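Local coordinates for KaiC-like domain-containing protein (Pyrococcus horikoshii, PDB 2EKD) that is of unknown function but probably has a P-loop NTPase-like fold, related to KaiC-type domains, and is found with six copies in its assembly, at residues V20-T25 and F154-V159; D50-F55 and P117-H122; A28-Y33 and T57-A62; G185-K190 and G198-P203; N135-V140 and D169-V174. All blocks are in the same frame, centred on the assembly; numbering follows the deposited sequence.

Contact 1. Residues V20-T25 and F154-V159; sequences VEYSGT and FVNRNV
A chi1 of 68° sets Tyr22 CG between its backbone N and carbonyl carbon and lays the ring across strand 154-156, where the backbone sets Asn156 CB 4.0 Å from Tyr22 CE1. Asn156 CG lies anti to its N (chi1 -176°), which turns OD1 back toward Val159 N, a weak cap on the next helix. Asn156 N sits over one ring face; at the ring's edge a water donates to both Tyr22 OH and Phe154 O. Tyr22 OH and Asn156 ND2 are hydrogen-bonded to the Glu173 carboxylate of a second subunit. On the same side of the sheet Val20 CG1 rides over the Phe154 ring, a CH-pi contact 4.2 Å from the centroid. The backbones zip in parallel: Val155 N to Val20 O at 2.8 Å, then Tyr22 N to Val155 O and Arg157 N to Tyr22 O. Glu21 OE1 forms a salt bridge with Lys189 and only a long one, 3.8 Å, with Arg157 NE. Adjacent parallel strands, one passing into a helix, are typical of an alpha/beta sheet, consistent with the P-loop NTPase clan.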
# COMPACT_ATOMS: atom_id res chain seq x y z
N VAL F 20 -27.29 2.33 3.38
CA VAL F 20 -27.15 2.31 4.83
C VAL F 20 -25.79 1.67 5.14
O VAL F 20 -25.64 0.44 5.09
CB VAL F 20 -28.27 1.48 5.50
CG1 VAL F 20 -28.09 1.47 7.01
CG2 VAL F 20 -29.63 2.05 5.13
N GLU F 21 -24.81 2.51 5.45
CA GLU F 21 -23.47 2.04 5.75
C GLU F 21 -23.29 1.72 7.22
O GLU F 21 -23.66 2.50 8.10
CB GLU F 21 -22.44 3.10 5.30
CG GLU F 21 -22.61 3.47 3.84
CD GLU F 21 -21.63 4.51 3.35
OE1 GLU F 21 -21.11 5.31 4.15
OE2 GLU F 21 -21.39 4.54 2.13
N TYR F 22 -22.71 0.56 7.50
CA TYR F 22 -22.48 0.15 8.87
C TYR F 22 -21.17 -0.63 8.98
O TYR F 22 -20.48 -0.82 7.98
CB TYR F 22 -23.66 -0.71 9.35
CG TYR F 22 -23.79 -2.07 8.69
CD1 TYR F 22 -23.13 -3.18 9.21
CD2 TYR F 22 -24.57 -2.24 7.55
CE1 TYR F 22 -23.24 -4.44 8.61
CE2 TYR F 22 -24.69 -3.49 6.94
CZ TYR F 22 -24.03 -4.59 7.48
OH TYR F 22 -24.14 -5.83 6.89
N SER F 23 -20.82 -1.03 10.20
CA SER F 23 -19.60 -1.81 10.45
C SER F 23 -19.97 -2.99 11.35
O SER F 23 -21.08 -3.05 11.88
CB SER F 23 -18.54 -0.96 11.15
OG SER F 23 -18.94 -0.65 12.47
N GLY F 24 -19.02 -3.91 11.55
CA GLY F 24 -19.27 -5.06 12.40
C GLY F 24 -19.69 -4.72 13.82
O GLY F 24 -20.38 -5.51 14.46
N THR F 25 -19.28 -3.56 14.33
CA THR F 25 -19.65 -3.16 15.69
C THR F 25 -20.90 -2.27 15.74
O THR F 25 -21.29 -1.82 16.81
CB THR F 25 -18.50 -2.41 16.40
OG1 THR F 25 -18.19 -1.22 15.67
CG2 THR F 25 -17.26 -3.28 16.52
N PHE F 154 -28.37 -2.17 3.07
CA PHE F 154 -27.51 -2.27 4.25
C PHE F 154 -26.18 -2.84 3.80
O PHE F 154 -26.11 -4.01 3.39
CB PHE F 154 -28.11 -3.21 5.29
CG PHE F 154 -29.21 -2.61 6.11
CD1 PHE F 154 -30.43 -2.25 5.53
CD2 PHE F 154 -29.05 -2.44 7.48
CE1 PHE F 154 -31.46 -1.72 6.31
CE2 PHE F 154 -30.08 -1.92 8.27
CZ PHE F 154 -31.29 -1.56 7.68
N VAL F 155 -25.12 -2.05 3.85
CA VAL F 155 -23.81 -2.53 3.43
C VAL F 155 -22.75 -2.31 4.49
O VAL F 155 -22.72 -1.28 5.16
CB VAL F 155 -23.33 -1.84 2.13
CG1 VAL F 155 -24.39 -1.98 1.03
CG2 VAL F 155 -23.02 -0.38 2.40
N ASN F 156 -21.89 -3.31 4.66
CA ASN F 156 -20.78 -3.20 5.60
C ASN F 156 -19.74 -2.40 4.81
O ASN F 156 -19.06 -2.94 3.95
CB ASN F 156 -20.24 -4.59 5.95
CG ASN F 156 -19.16 -4.52 7.00
OD1 ASN F 156 -18.26 -3.70 6.92
ND2 ASN F 156 -19.24 -5.40 8.00
N ARG F 157 -19.66 -1.11 5.11
CA ARG F 157 -18.77 -0.17 4.44
C ARG F 157 -17.30 -0.59 4.31
O ARG F 157 -16.74 -0.54 3.22
CB ARG F 157 -18.84 1.19 5.14
CG ARG F 157 -18.01 2.26 4.47
CD ARG F 157 -17.86 3.49 5.35
NE ARG F 157 -17.38 4.64 4.59
CZ ARG F 157 -16.18 4.72 4.04
NH1 ARG F 157 -15.31 3.73 4.16
NH2 ARG F 157 -15.84 5.81 3.35
N ASN F 158 -16.70 -1.01 5.42
CA ASN F 158 -15.30 -1.42 5.42
C ASN F 158 -15.00 -2.58 4.49
O ASN F 158 -13.94 -2.62 3.87
CB ASN F 158 -14.85 -1.78 6.84
CG ASN F 158 -14.86 -0.59 7.78
OD1 ASN F 158 -14.66 0.55 7.35
ND2 ASN F 158 -15.08 -0.84 9.06
N VAL F 159 -15.93 -3.52 4.40
CA VAL F 159 -15.76 -4.66 3.52
C VAL F 159 -15.64 -4.18 2.07
O VAL F 159 -14.79 -4.66 1.33
CB VAL F 159 -16.95 -5.64 3.64
CG1 VAL F 159 -16.91 -6.65 2.51
CG2 VAL F 159 -16.89 -6.36 4.98
O HOH W 1 -26.38 -6.27 4.80
O HOH W 2 -17.88 -0.63 7.86

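Contact 2. Residues D50-F55 and P117-H122; sequences DTYYEF and PVLGLH
One face of the Phe55 ring is overlain by Leu119 CD1, and the same methyl meets the Tyr52 ring obliquely, 3.6 Å from Tyr52 CD1. Leu119 thus pushes its branched end between two aromatic residues of helix 51-55. Its CG lies opposite the carbonyl carbon (chi1 -45°), which directs the methyls at the helix, and its other branch, CD2, stays 4.4 Å from Phe55 CE2. Thr51 supplies the second half of the contact. Its methyl CG2 leans on Leu119 CB at 3.9 Å, while OG1 comes within 3.2 Å of Gly120 CA. That closeness leaves no room for a side chain: a CB on Gly120 would lie 2.3 Å from Thr51 OG1. The hydroxyl itself is bonded to Ile48 O and Lys123 NZ, so a buried polar atom has partners outside the contact. With an alanine here, Ile48 O and Lys123 would probably lose their shared hydroxyl partner and a gap would open beside Gly120. Strand 117-119 runs at 99° to the helix segment, and its last residue turns through Gly120 into helix 121-127, as at the C-terminal end of a parallel sheet in an alpha/beta fold, where helix 51-61 packs over one side.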
# COMPACT_ATOMS: atom_id res chain seq x y z
N ASP F 50 -28.08 -15.41 2.14
CA ASP F 50 -28.48 -15.68 3.52
C ASP F 50 -28.12 -14.64 4.57
O ASP F 50 -27.98 -14.97 5.75
CB ASP F 50 -27.93 -17.04 3.97
CG ASP F 50 -28.45 -18.20 3.14
OD1 ASP F 50 -29.63 -18.15 2.71
OD2 ASP F 50 -27.69 -19.16 2.91
N THR F 51 -27.99 -13.38 4.17
CA THR F 51 -27.67 -12.33 5.13
C THR F 51 -28.85 -12.07 6.07
O THR F 51 -28.65 -11.72 7.24
CB THR F 51 -27.28 -11.02 4.40
OG1 THR F 51 -26.18 -11.29 3.52
CG2 THR F 51 -26.87 -9.94 5.40
N TYR F 52 -30.07 -12.27 5.58
CA TYR F 52 -31.25 -12.06 6.42
C TYR F 52 -31.22 -13.04 7.59
O TYR F 52 -31.50 -12.66 8.73
CB TYR F 52 -32.52 -12.24 5.58
CG TYR F 52 -33.79 -11.77 6.28
CD1 TYR F 52 -33.78 -10.65 7.11
CD2 TYR F 52 -35.01 -12.42 6.06
CE1 TYR F 52 -34.96 -10.18 7.69
CE2 TYR F 52 -36.19 -11.96 6.64
CZ TYR F 52 -36.16 -10.84 7.45
OH TYR F 52 -37.32 -10.34 7.99
N TYR F 53 -30.86 -14.29 7.31
CA TYR F 53 -30.75 -15.29 8.36
C TYR F 53 -29.78 -14.82 9.46
O TYR F 53 -30.06 -14.99 10.65
CB TYR F 53 -30.26 -16.62 7.78
CG TYR F 53 -29.87 -17.64 8.83
CD1 TYR F 53 -30.84 -18.33 9.56
CD2 TYR F 53 -28.52 -17.87 9.14
CE1 TYR F 53 -30.48 -19.22 10.58
CE2 TYR F 53 -28.16 -18.76 10.16
CZ TYR F 53 -29.14 -19.42 10.87
OH TYR F 53 -28.78 -20.25 11.92
N GLU F 54 -28.66 -14.23 9.06
CA GLU F 54 -27.66 -13.75 10.03
C GLU F 54 -28.22 -12.61 10.88
O GLU F 54 -28.00 -12.59 12.10
CB GLU F 54 -26.38 -13.30 9.31
CG GLU F 54 -25.83 -14.32 8.32
CD GLU F 54 -24.53 -13.89 7.65
OE1 GLU F 54 -24.36 -12.68 7.38
OE2 GLU F 54 -23.68 -14.76 7.37
N PHE F 55 -28.93 -11.67 10.26
CA PHE F 55 -29.52 -10.55 11.01
C PHE F 55 -30.58 -11.10 11.96
O PHE F 55 -30.67 -10.70 13.12
CB PHE F 55 -30.19 -9.55 10.05
CG PHE F 55 -29.25 -8.50 9.51
CD1 PHE F 55 -28.07 -8.86 8.87
CD2 PHE F 55 -29.56 -7.15 9.63
CE1 PHE F 55 -27.22 -7.88 8.35
CE2 PHE F 55 -28.72 -6.17 9.11
CZ PHE F 55 -27.54 -6.54 8.47
N PRO F 117 -35.84 -3.39 2.20
CA PRO F 117 -34.49 -3.52 2.74
C PRO F 117 -33.73 -4.56 1.93
O PRO F 117 -34.21 -5.67 1.74
CB PRO F 117 -34.72 -4.00 4.18
CG PRO F 117 -36.12 -3.49 4.49
CD PRO F 117 -36.84 -3.78 3.21
N VAL F 118 -32.55 -4.19 1.43
CA VAL F 118 -31.71 -5.10 0.66
C VAL F 118 -30.50 -5.41 1.53
O VAL F 118 -29.75 -4.50 1.89
CB VAL F 118 -31.24 -4.45 -0.66
CG1 VAL F 118 -30.38 -5.42 -1.45
CG2 VAL F 118 -32.45 -4.02 -1.49
N LEU F 119 -30.30 -6.68 1.85
CA LEU F 119 -29.20 -7.09 2.71
C LEU F 119 -28.14 -7.96 2.03
O LEU F 119 -28.46 -8.79 1.17
CB LEU F 119 -29.76 -7.84 3.92
CG LEU F 119 -30.99 -7.26 4.64
CD1 LEU F 119 -31.44 -8.22 5.75
CD2 LEU F 119 -30.67 -5.89 5.22
N GLY F 120 -26.89 -7.74 2.42
CA GLY F 120 -25.79 -8.52 1.89
C GLY F 120 -25.08 -8.11 0.62
O GLY F 120 -24.30 -8.90 0.08
N LEU F 121 -25.32 -6.90 0.12
CA LEU F 121 -24.67 -6.47 -1.13
C LEU F 121 -23.14 -6.52 -1.10
O LEU F 121 -22.51 -6.87 -2.11
CB LEU F 121 -25.10 -5.05 -1.50
CG LEU F 121 -24.73 -4.66 -2.94
CD1 LEU F 121 -25.66 -5.39 -3.89
CD2 LEU F 121 -24.84 -3.15 -3.15
N HIS F 122 -22.54 -6.16 0.03
CA HIS F 122 -21.08 -6.17 0.15
C HIS F 122 -20.48 -7.55 -0.14
O HIS F 122 -19.33 -7.66 -0.56
CB HIS F 122 -20.64 -5.71 1.54
CG HIS F 122 -21.31 -6.44 2.66
ND1 HIS F 122 -22.53 -6.06 3.18
CD2 HIS F 122 -20.94 -7.55 3.34
CE1 HIS F 122 -22.88 -6.90 4.14
NE2 HIS F 122 -21.93 -7.82 4.25

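Contact 3. Residues A28-Y33 and T57-A62; sequences AELLLY and TRLKVA
Glu29 and Arg58 form the tight end of this helix crossing, where OE1 of the carboxylate takes two N-H groups. Arg58 NH2 gives a bond of 2.9 Å to Glu29 OE1, and Arg58 NE a weak one of 3.2 Å to the same oxygen. OE1 lies in the guanidinium plane, at its edge, yet is met from above the carboxylate plane, the two planes being 69° apart. A chi1 of 59°, with Glu29 CG between its backbone N and carbonyl carbon, puts that CG 3.7 Å from Leu59 CD2, and a bend at chi2 (-99°) swings the carboxylate to Arg58. Leu59 slides past Glu29 in the opposite direction. Replacing Glu29 by an alanine would probably leave the Arg58 guanidinium without its carboxylate and open a gap beside Leu59. The other side is looser and partly exposed. There Leu59 CD1 lies 4.0 Å from Tyr33 CB, and Leu59 CD2 is 4.1 Å from Leu30 CD2. Tyr33 uses its hydroxyl on Asp65 O, and its ring meets Phe64 edge-to-face. The two helix segments cross almost perpendicularly, their axes 10.2 Å apart. Phe55 makes a cation-pi interaction with Arg58 from within helix 51-61, Val174 of a second subunit packs on the arginine, and helix 29-37 rests on strand 17-22 through Ala28 and Leu31 and on strand 114-119 through Leu32.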
# COMPACT_ATOMS: atom_id res chain seq x y z
N ALA F 28 -26.12 -3.29 13.14
CA ALA F 28 -27.08 -2.81 12.15
C ALA F 28 -28.41 -3.56 12.17
O ALA F 28 -29.42 -3.04 11.71
CB ALA F 28 -26.45 -2.88 10.75
N GLU F 29 -28.42 -4.77 12.71
CA GLU F 29 -29.65 -5.54 12.77
C GLU F 29 -30.73 -4.78 13.56
O GLU F 29 -31.93 -4.92 13.27
CB GLU F 29 -29.39 -6.91 13.43
CG GLU F 29 -28.82 -6.82 14.83
CD GLU F 29 -27.31 -7.02 14.88
OE1 GLU F 29 -26.63 -6.72 13.88
OE2 GLU F 29 -26.81 -7.47 15.93
N LEU F 30 -30.31 -3.98 14.55
CA LEU F 30 -31.26 -3.21 15.36
C LEU F 30 -32.04 -2.22 14.50
O LEU F 30 -33.24 -2.02 14.71
CB LEU F 30 -30.54 -2.44 16.47
CG LEU F 30 -29.77 -3.21 17.55
CD1 LEU F 30 -29.33 -2.23 18.65
CD2 LEU F 30 -30.64 -4.30 18.14
N LEU F 31 -31.36 -1.60 13.53
CA LEU F 31 -32.01 -0.64 12.65
C LEU F 31 -32.94 -1.37 11.70
O LEU F 31 -33.99 -0.85 11.32
CB LEU F 31 -30.97 0.14 11.83
CG LEU F 31 -31.58 1.18 10.89
CD1 LEU F 31 -32.36 2.22 11.72
CD2 LEU F 31 -30.49 1.86 10.07
N LEU F 32 -32.54 -2.58 11.31
CA LEU F 32 -33.36 -3.39 10.43
C LEU F 32 -34.65 -3.76 11.16
O LEU F 32 -35.74 -3.66 10.60
CB LEU F 32 -32.64 -4.68 10.03
CG LEU F 32 -33.61 -5.60 9.27
CD1 LEU F 32 -33.89 -4.99 7.89
CD2 LEU F 32 -33.03 -7.00 9.15
N TYR F 33 -34.51 -4.22 12.40
CA TYR F 33 -35.66 -4.61 13.19
C TYR F 33 -36.61 -3.42 13.30
O TYR F 33 -37.82 -3.57 13.16
CB TYR F 33 -35.25 -5.03 14.60
CG TYR F 33 -36.40 -5.59 15.41
CD1 TYR F 33 -36.87 -6.88 15.18
CD2 TYR F 33 -37.05 -4.80 16.36
CE1 TYR F 33 -37.96 -7.38 15.88
CE2 TYR F 33 -38.15 -5.30 17.07
CZ TYR F 33 -38.59 -6.59 16.82
OH TYR F 33 -39.68 -7.09 17.51
N THR F 57 -30.88 -14.20 13.26
CA THR F 57 -30.25 -14.95 14.34
C THR F 57 -29.70 -14.06 15.46
O THR F 57 -29.85 -14.36 16.64
CB THR F 57 -29.10 -15.84 13.80
OG1 THR F 57 -29.64 -16.84 12.92
CG2 THR F 57 -28.38 -16.54 14.95
N ARG F 58 -29.03 -12.98 15.08
CA ARG F 58 -28.44 -12.07 16.06
C ARG F 58 -29.52 -11.39 16.89
O ARG F 58 -29.36 -11.21 18.09
CB ARG F 58 -27.59 -11.01 15.35
CG ARG F 58 -26.09 -11.13 15.64
CD ARG F 58 -25.25 -10.93 14.39
NE ARG F 58 -25.57 -9.69 13.67
CZ ARG F 58 -25.55 -9.60 12.34
NH1 ARG F 58 -25.23 -10.66 11.61
NH2 ARG F 58 -25.84 -8.45 11.74
N LEU F 59 -30.62 -11.03 16.23
CA LEU F 59 -31.74 -10.38 16.91
C LEU F 59 -32.40 -11.38 17.85
O LEU F 59 -32.78 -11.05 18.97
CB LEU F 59 -32.75 -9.87 15.88
CG LEU F 59 -32.28 -8.65 15.09
CD1 LEU F 59 -33.20 -8.37 13.92
CD2 LEU F 59 -32.22 -7.44 16.02
N LYS F 60 -32.52 -12.62 17.38
CA LYS F 60 -33.14 -13.70 18.15
C LYS F 60 -32.37 -13.97 19.43
O LYS F 60 -32.96 -14.05 20.50
CB LYS F 60 -33.22 -14.97 17.30
CG LYS F 60 -34.13 -16.06 17.84
CD LYS F 60 -34.34 -17.13 16.78
CE LYS F 60 -35.37 -18.18 17.17
NZ LYS F 60 -34.80 -19.19 18.09
N VAL F 61 -31.05 -14.12 19.33
CA VAL F 61 -30.24 -14.37 20.52
C VAL F 61 -30.26 -13.15 21.44
O VAL F 61 -30.09 -13.27 22.65
CB VAL F 61 -28.76 -14.70 20.18
CG1 VAL F 61 -28.70 -15.75 19.09
CG2 VAL F 61 -28.02 -13.44 19.75
N ALA F 62 -30.48 -11.97 20.84
CA ALA F 62 -30.52 -10.73 21.61
C ALA F 62 -31.81 -10.61 22.43
O ALA F 62 -31.92 -9.73 23.28
CB ALA F 62 -30.39 -9.52 20.66

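Contact 4. Residues G185-K190 and G198-P203; sequences GIIIKK and GKIVSP
Ile187 and Ile200 lie flank to flank, pointing the same way, with Ile187 CG1 3.6 Å from Ile200 CG1. Two residues back, Gly185 leaves a hollow: Ile200 CG2 settles 4.0 Å from Gly185 C, where a CB on the glycine would be only about 3.0 Å from that methyl and would also press on Val201 O. On the other side of the sheet Ile186 sends CD1 against the Pro203 ring, crossing it at about a right angle, CD1 to CG 3.5 Å. These fits ride on a beta hairpin at the edge of the sheet within the chain: Ile186 and Val201 are a hydrogen-bonded antiparallel pair, Ile186 N to Val201 O at 2.8 Å and Val201 N to Ile186 O at 2.9 Å, and Ile187 with Ile200 is the non-hydrogen-bonded pair. Beyond it, Lys199 O accepts from Ile188 N, with Ile188 CB beside it at 3.4 Å, and Gly198 N bonds to Ile188 O at 2.8 Å. Lys189 and Lys190 then both face Ile178 in a classic beta bulge.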
# COMPACT_ATOMS: atom_id res chain seq x y z
N GLY F 185 -25.23 8.01 16.73
CA GLY F 185 -26.43 8.11 15.91
C GLY F 185 -26.19 7.88 14.43
O GLY F 185 -25.10 7.50 14.00
N ILE F 186 -27.23 8.12 13.64
CA ILE F 186 -27.15 7.93 12.20
C ILE F 186 -26.84 9.23 11.48
O ILE F 186 -27.59 10.21 11.59
CB ILE F 186 -28.48 7.34 11.67
CG1 ILE F 186 -28.79 6.04 12.41
CG2 ILE F 186 -28.38 7.10 10.18
CD1 ILE F 186 -30.18 5.52 12.16
N ILE F 187 -25.73 9.26 10.75
CA ILE F 187 -25.35 10.46 10.02
C ILE F 187 -25.94 10.41 8.62
O ILE F 187 -25.87 9.39 7.95
CB ILE F 187 -23.83 10.60 9.87
CG1 ILE F 187 -23.16 10.66 11.24
CG2 ILE F 187 -23.51 11.86 9.06
CD1 ILE F 187 -21.64 10.76 11.16
N ILE F 188 -26.53 11.52 8.21
CA ILE F 188 -27.10 11.63 6.88
C ILE F 188 -26.04 12.29 6.01
O ILE F 188 -25.99 13.51 5.90
CB ILE F 188 -28.37 12.50 6.89
CG1 ILE F 188 -29.41 11.85 7.82
CG2 ILE F 188 -28.92 12.65 5.47
CD1 ILE F 188 -30.67 12.64 8.02
N LYS F 189 -25.18 11.46 5.42
CA LYS F 189 -24.09 11.95 4.57
C LYS F 189 -24.59 12.58 3.27
O LYS F 189 -23.93 13.46 2.72
CB LYS F 189 -23.13 10.80 4.22
CG LYS F 189 -22.24 10.34 5.35
CD LYS F 189 -21.51 9.05 4.99
CE LYS F 189 -20.65 9.20 3.74
NZ LYS F 189 -19.91 7.95 3.41
N LYS F 190 -25.72 12.11 2.77
CA LYS F 190 -26.27 12.64 1.53
C LYS F 190 -27.78 12.54 1.54
O LYS F 190 -28.35 11.63 2.16
CB LYS F 190 -25.71 11.88 0.30
CG LYS F 190 -26.09 12.53 -1.02
CD LYS F 190 -25.35 11.96 -2.24
CE LYS F 190 -25.90 10.62 -2.68
NZ LYS F 190 -25.42 10.24 -4.05
N GLY F 198 -26.30 16.24 6.25
CA GLY F 198 -25.29 16.55 7.24
C GLY F 198 -25.77 16.43 8.67
O GLY F 198 -24.98 16.49 9.61
N LYS F 199 -27.07 16.26 8.85
CA LYS F 199 -27.64 16.13 10.19
C LYS F 199 -27.52 14.70 10.69
O LYS F 199 -27.41 13.75 9.91
CB LYS F 199 -29.11 16.54 10.19
CG LYS F 199 -29.38 17.95 9.70
CD LYS F 199 -28.58 18.98 10.49
CE LYS F 199 -28.96 20.39 10.08
NZ LYS F 199 -30.40 20.67 10.36
N ILE F 200 -27.55 14.57 12.01
CA ILE F 200 -27.47 13.27 12.65
C ILE F 200 -28.77 13.05 13.40
O ILE F 200 -29.25 13.96 14.07
CB ILE F 200 -26.29 13.21 13.65
CG1 ILE F 200 -24.97 13.35 12.88
CG2 ILE F 200 -26.34 11.92 14.45
CD1 ILE F 200 -23.74 13.37 13.77
N VAL F 201 -29.35 11.86 13.25
CA VAL F 201 -30.59 11.55 13.94
C VAL F 201 -30.42 10.28 14.75
O VAL F 201 -29.48 9.51 14.53
CB VAL F 201 -31.77 11.37 12.93
CG1 VAL F 201 -32.13 12.73 12.31
CG2 VAL F 201 -31.39 10.38 11.84
N SER F 202 -31.31 10.07 15.72
CA SER F 202 -31.29 8.88 16.56
C SER F 202 -32.71 8.32 16.64
O SER F 202 -33.36 8.35 17.68
CB SER F 202 -30.79 9.22 17.97
OG SER F 202 -29.40 9.48 17.96
N PRO F 203 -33.22 7.80 15.51
CA PRO F 203 -34.57 7.24 15.44
C PRO F 203 -34.90 6.10 16.41
O PRO F 203 -36.07 5.90 16.74
CB PRO F 203 -34.69 6.82 13.97
CG PRO F 203 -33.28 6.46 13.61
CD PRO F 203 -32.50 7.59 14.24

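Contact 5. Residues N135-V140 and D169-V174; sequences NVVKMV and DLLEEV
Val140 N is shared between two carbonyls of its own helix, Val136 O at 3.2 Å and, weakly, Val137 O at 2.9 Å; this turn presents Val137 and Val140 to Leu171 and Val174 of the neighbouring helix. No hydrogen bond crosses the contact; its side-chain meetings are all aliphatic. Val137 CG1 is the projecting group: it lies 4.1 Å from Val174 CG1 and 4.3 Å from Leu170 CB, with Val174 CG2 also close. Val137 CG2 faces Leu171 CG more distantly. One turn on, Val140 CG1 meets Leu171 CD2 and Val174 CG2, each at 4.2 Å. An unstaggered chi1 of -128° carries Leu171 CD2 to that methyl. The helix segments run almost parallel, 12° apart with axes 9.7 Å from each other, and both cover the sheet face that bears Glu21 and Val155, as expected of the helical layer of an alpha/beta fold. In sequence the two helices are separated by strand 149-156 and helix 157-163. Beneath, Val140 also touches Thr17 and Leu121. Elsewhere on helix 165-174, Asp169 forms a salt bridge with Lys162 of a third subunit.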
# COMPACT_ATOMS: atom_id res chain seq x y z
N ASN F 135 -20.81 -4.34 -12.40
CA ASN F 135 -22.13 -4.86 -12.76
C ASN F 135 -23.05 -4.83 -11.54
O ASN F 135 -24.25 -4.61 -11.67
CB ASN F 135 -22.04 -6.27 -13.33
CG ASN F 135 -21.43 -6.29 -14.72
OD1 ASN F 135 -21.72 -5.41 -15.54
ND2 ASN F 135 -20.61 -7.30 -15.01
N VAL F 136 -22.48 -5.05 -10.36
CA VAL F 136 -23.28 -5.02 -9.14
C VAL F 136 -23.80 -3.59 -8.94
O VAL F 136 -24.97 -3.39 -8.62
CB VAL F 136 -22.44 -5.42 -7.90
CG1 VAL F 136 -23.24 -5.15 -6.62
CG2 VAL F 136 -22.07 -6.90 -7.98
N VAL F 137 -22.92 -2.61 -9.15
CA VAL F 137 -23.32 -1.23 -9.01
C VAL F 137 -24.42 -0.88 -10.02
O VAL F 137 -25.38 -0.18 -9.68
CB VAL F 137 -22.12 -0.27 -9.18
CG1 VAL F 137 -22.60 1.19 -9.15
CG2 VAL F 137 -21.12 -0.51 -8.06
N LYS F 138 -24.30 -1.36 -11.26
CA LYS F 138 -25.31 -1.08 -12.28
C LYS F 138 -26.64 -1.64 -11.82
O LYS F 138 -27.69 -1.06 -12.05
CB LYS F 138 -24.94 -1.73 -13.63
CG LYS F 138 -23.62 -1.27 -14.22
CD LYS F 138 -23.55 -1.55 -15.73
CE LYS F 138 -23.74 -3.02 -16.05
NZ LYS F 138 -23.90 -3.23 -17.52
N MSE F 139 -26.57 -2.79 -11.16
CA MSE F 139 -27.76 -3.45 -10.64
C MSE F 139 -28.46 -2.51 -9.66
O MSE F 139 -29.68 -2.46 -9.59
CB MSE F 139 -27.35 -4.77 -9.97
CG MSE F 139 -28.42 -5.42 -9.10
SE MSE F 139 -28.05 -7.16 -8.69
CE MSE F 139 -26.30 -7.11 -8.35
N VAL F 140 -27.68 -1.75 -8.90
CA VAL F 140 -28.26 -0.82 -7.95
C VAL F 140 -28.80 0.43 -8.65
O VAL F 140 -29.90 0.89 -8.35
CB VAL F 140 -27.25 -0.38 -6.86
CG1 VAL F 140 -27.88 0.67 -5.95
CG2 VAL F 140 -26.79 -1.60 -6.04
N ASP F 169 -17.11 4.39 -3.83
CA ASP F 169 -17.39 5.73 -4.34
C ASP F 169 -18.44 5.70 -5.45
O ASP F 169 -19.27 6.60 -5.56
CB ASP F 169 -16.11 6.40 -4.85
CG ASP F 169 -15.25 6.94 -3.72
OD1 ASP F 169 -15.66 7.95 -3.10
OD2 ASP F 169 -14.17 6.36 -3.47
N LEU F 170 -18.38 4.68 -6.30
CA LEU F 170 -19.33 4.55 -7.39
C LEU F 170 -20.72 4.29 -6.80
O LEU F 170 -21.71 4.84 -7.27
CB LEU F 170 -18.95 3.40 -8.31
CG LEU F 170 -18.18 3.65 -9.61
CD1 LEU F 170 -18.42 2.44 -10.51
CD2 LEU F 170 -18.66 4.91 -10.31
N LEU F 171 -20.77 3.43 -5.79
CA LEU F 171 -22.02 3.07 -5.12
C LEU F 171 -22.67 4.28 -4.46
O LEU F 171 -23.88 4.49 -4.58
CB LEU F 171 -21.76 2.01 -4.05
CG LEU F 171 -22.59 0.72 -4.04
CD1 LEU F 171 -22.31 -0.01 -2.73
CD2 LEU F 171 -24.07 1.03 -4.18
N GLU F 172 -21.87 5.06 -3.74
CA GLU F 172 -22.38 6.24 -3.05
C GLU F 172 -22.88 7.27 -4.07
O GLU F 172 -23.77 8.06 -3.77
CB GLU F 172 -21.29 6.87 -2.16
CG GLU F 172 -20.75 5.92 -1.09
CD GLU F 172 -19.92 6.62 -0.02
OE1 GLU F 172 -19.12 7.52 -0.36
OE2 GLU F 172 -20.07 6.28 1.17
N GLU F 173 -22.31 7.22 -5.27
CA GLU F 173 -22.70 8.14 -6.33
C GLU F 173 -24.10 7.86 -6.90
O GLU F 173 -24.89 8.78 -7.09
CB GLU F 173 -21.68 8.09 -7.47
CG GLU F 173 -21.93 9.14 -8.56
CD GLU F 173 -20.98 9.02 -9.75
OE1 GLU F 173 -19.76 8.76 -9.56
OE2 GLU F 173 -21.44 9.21 -10.89
N VAL F 174 -24.39 6.59 -7.19
CA VAL F 174 -25.67 6.23 -7.79
C VAL F 174 -26.89 6.26 -6.89
O VAL F 174 -28.02 6.34 -7.38
CB VAL F 174 -25.59 4.83 -8.45
CG1 VAL F 174 -24.47 4.82 -9.48
CG2 VAL F 174 -25.37 3.76 -7.39

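In the fold
Contact 1 lies in the middle of the sheet and touches the other four. Contact 2 has its centre 11 Å away, one strand over, and Phe154 N probably hydrogen-bonds to Val118 O at 3.0 Å. Contacts 2 and 3 share helix 51-61, with Leu32 packed on Phe55. Contact 4 joins through charge: Lys189 NZ is 3.0 Å from Glu21 OE1 of contact 1 and 2.8 Å from Glu172 OE2, on the helix of contact 5. Contacts 3 and 5 lie on opposite sides of the chain centre, their own centres 26 Å apart. No bound ligand marks an active site; instead, residues of contact 1 meet Glu173 and Asp169, from the contact 5 region, of a second subunit.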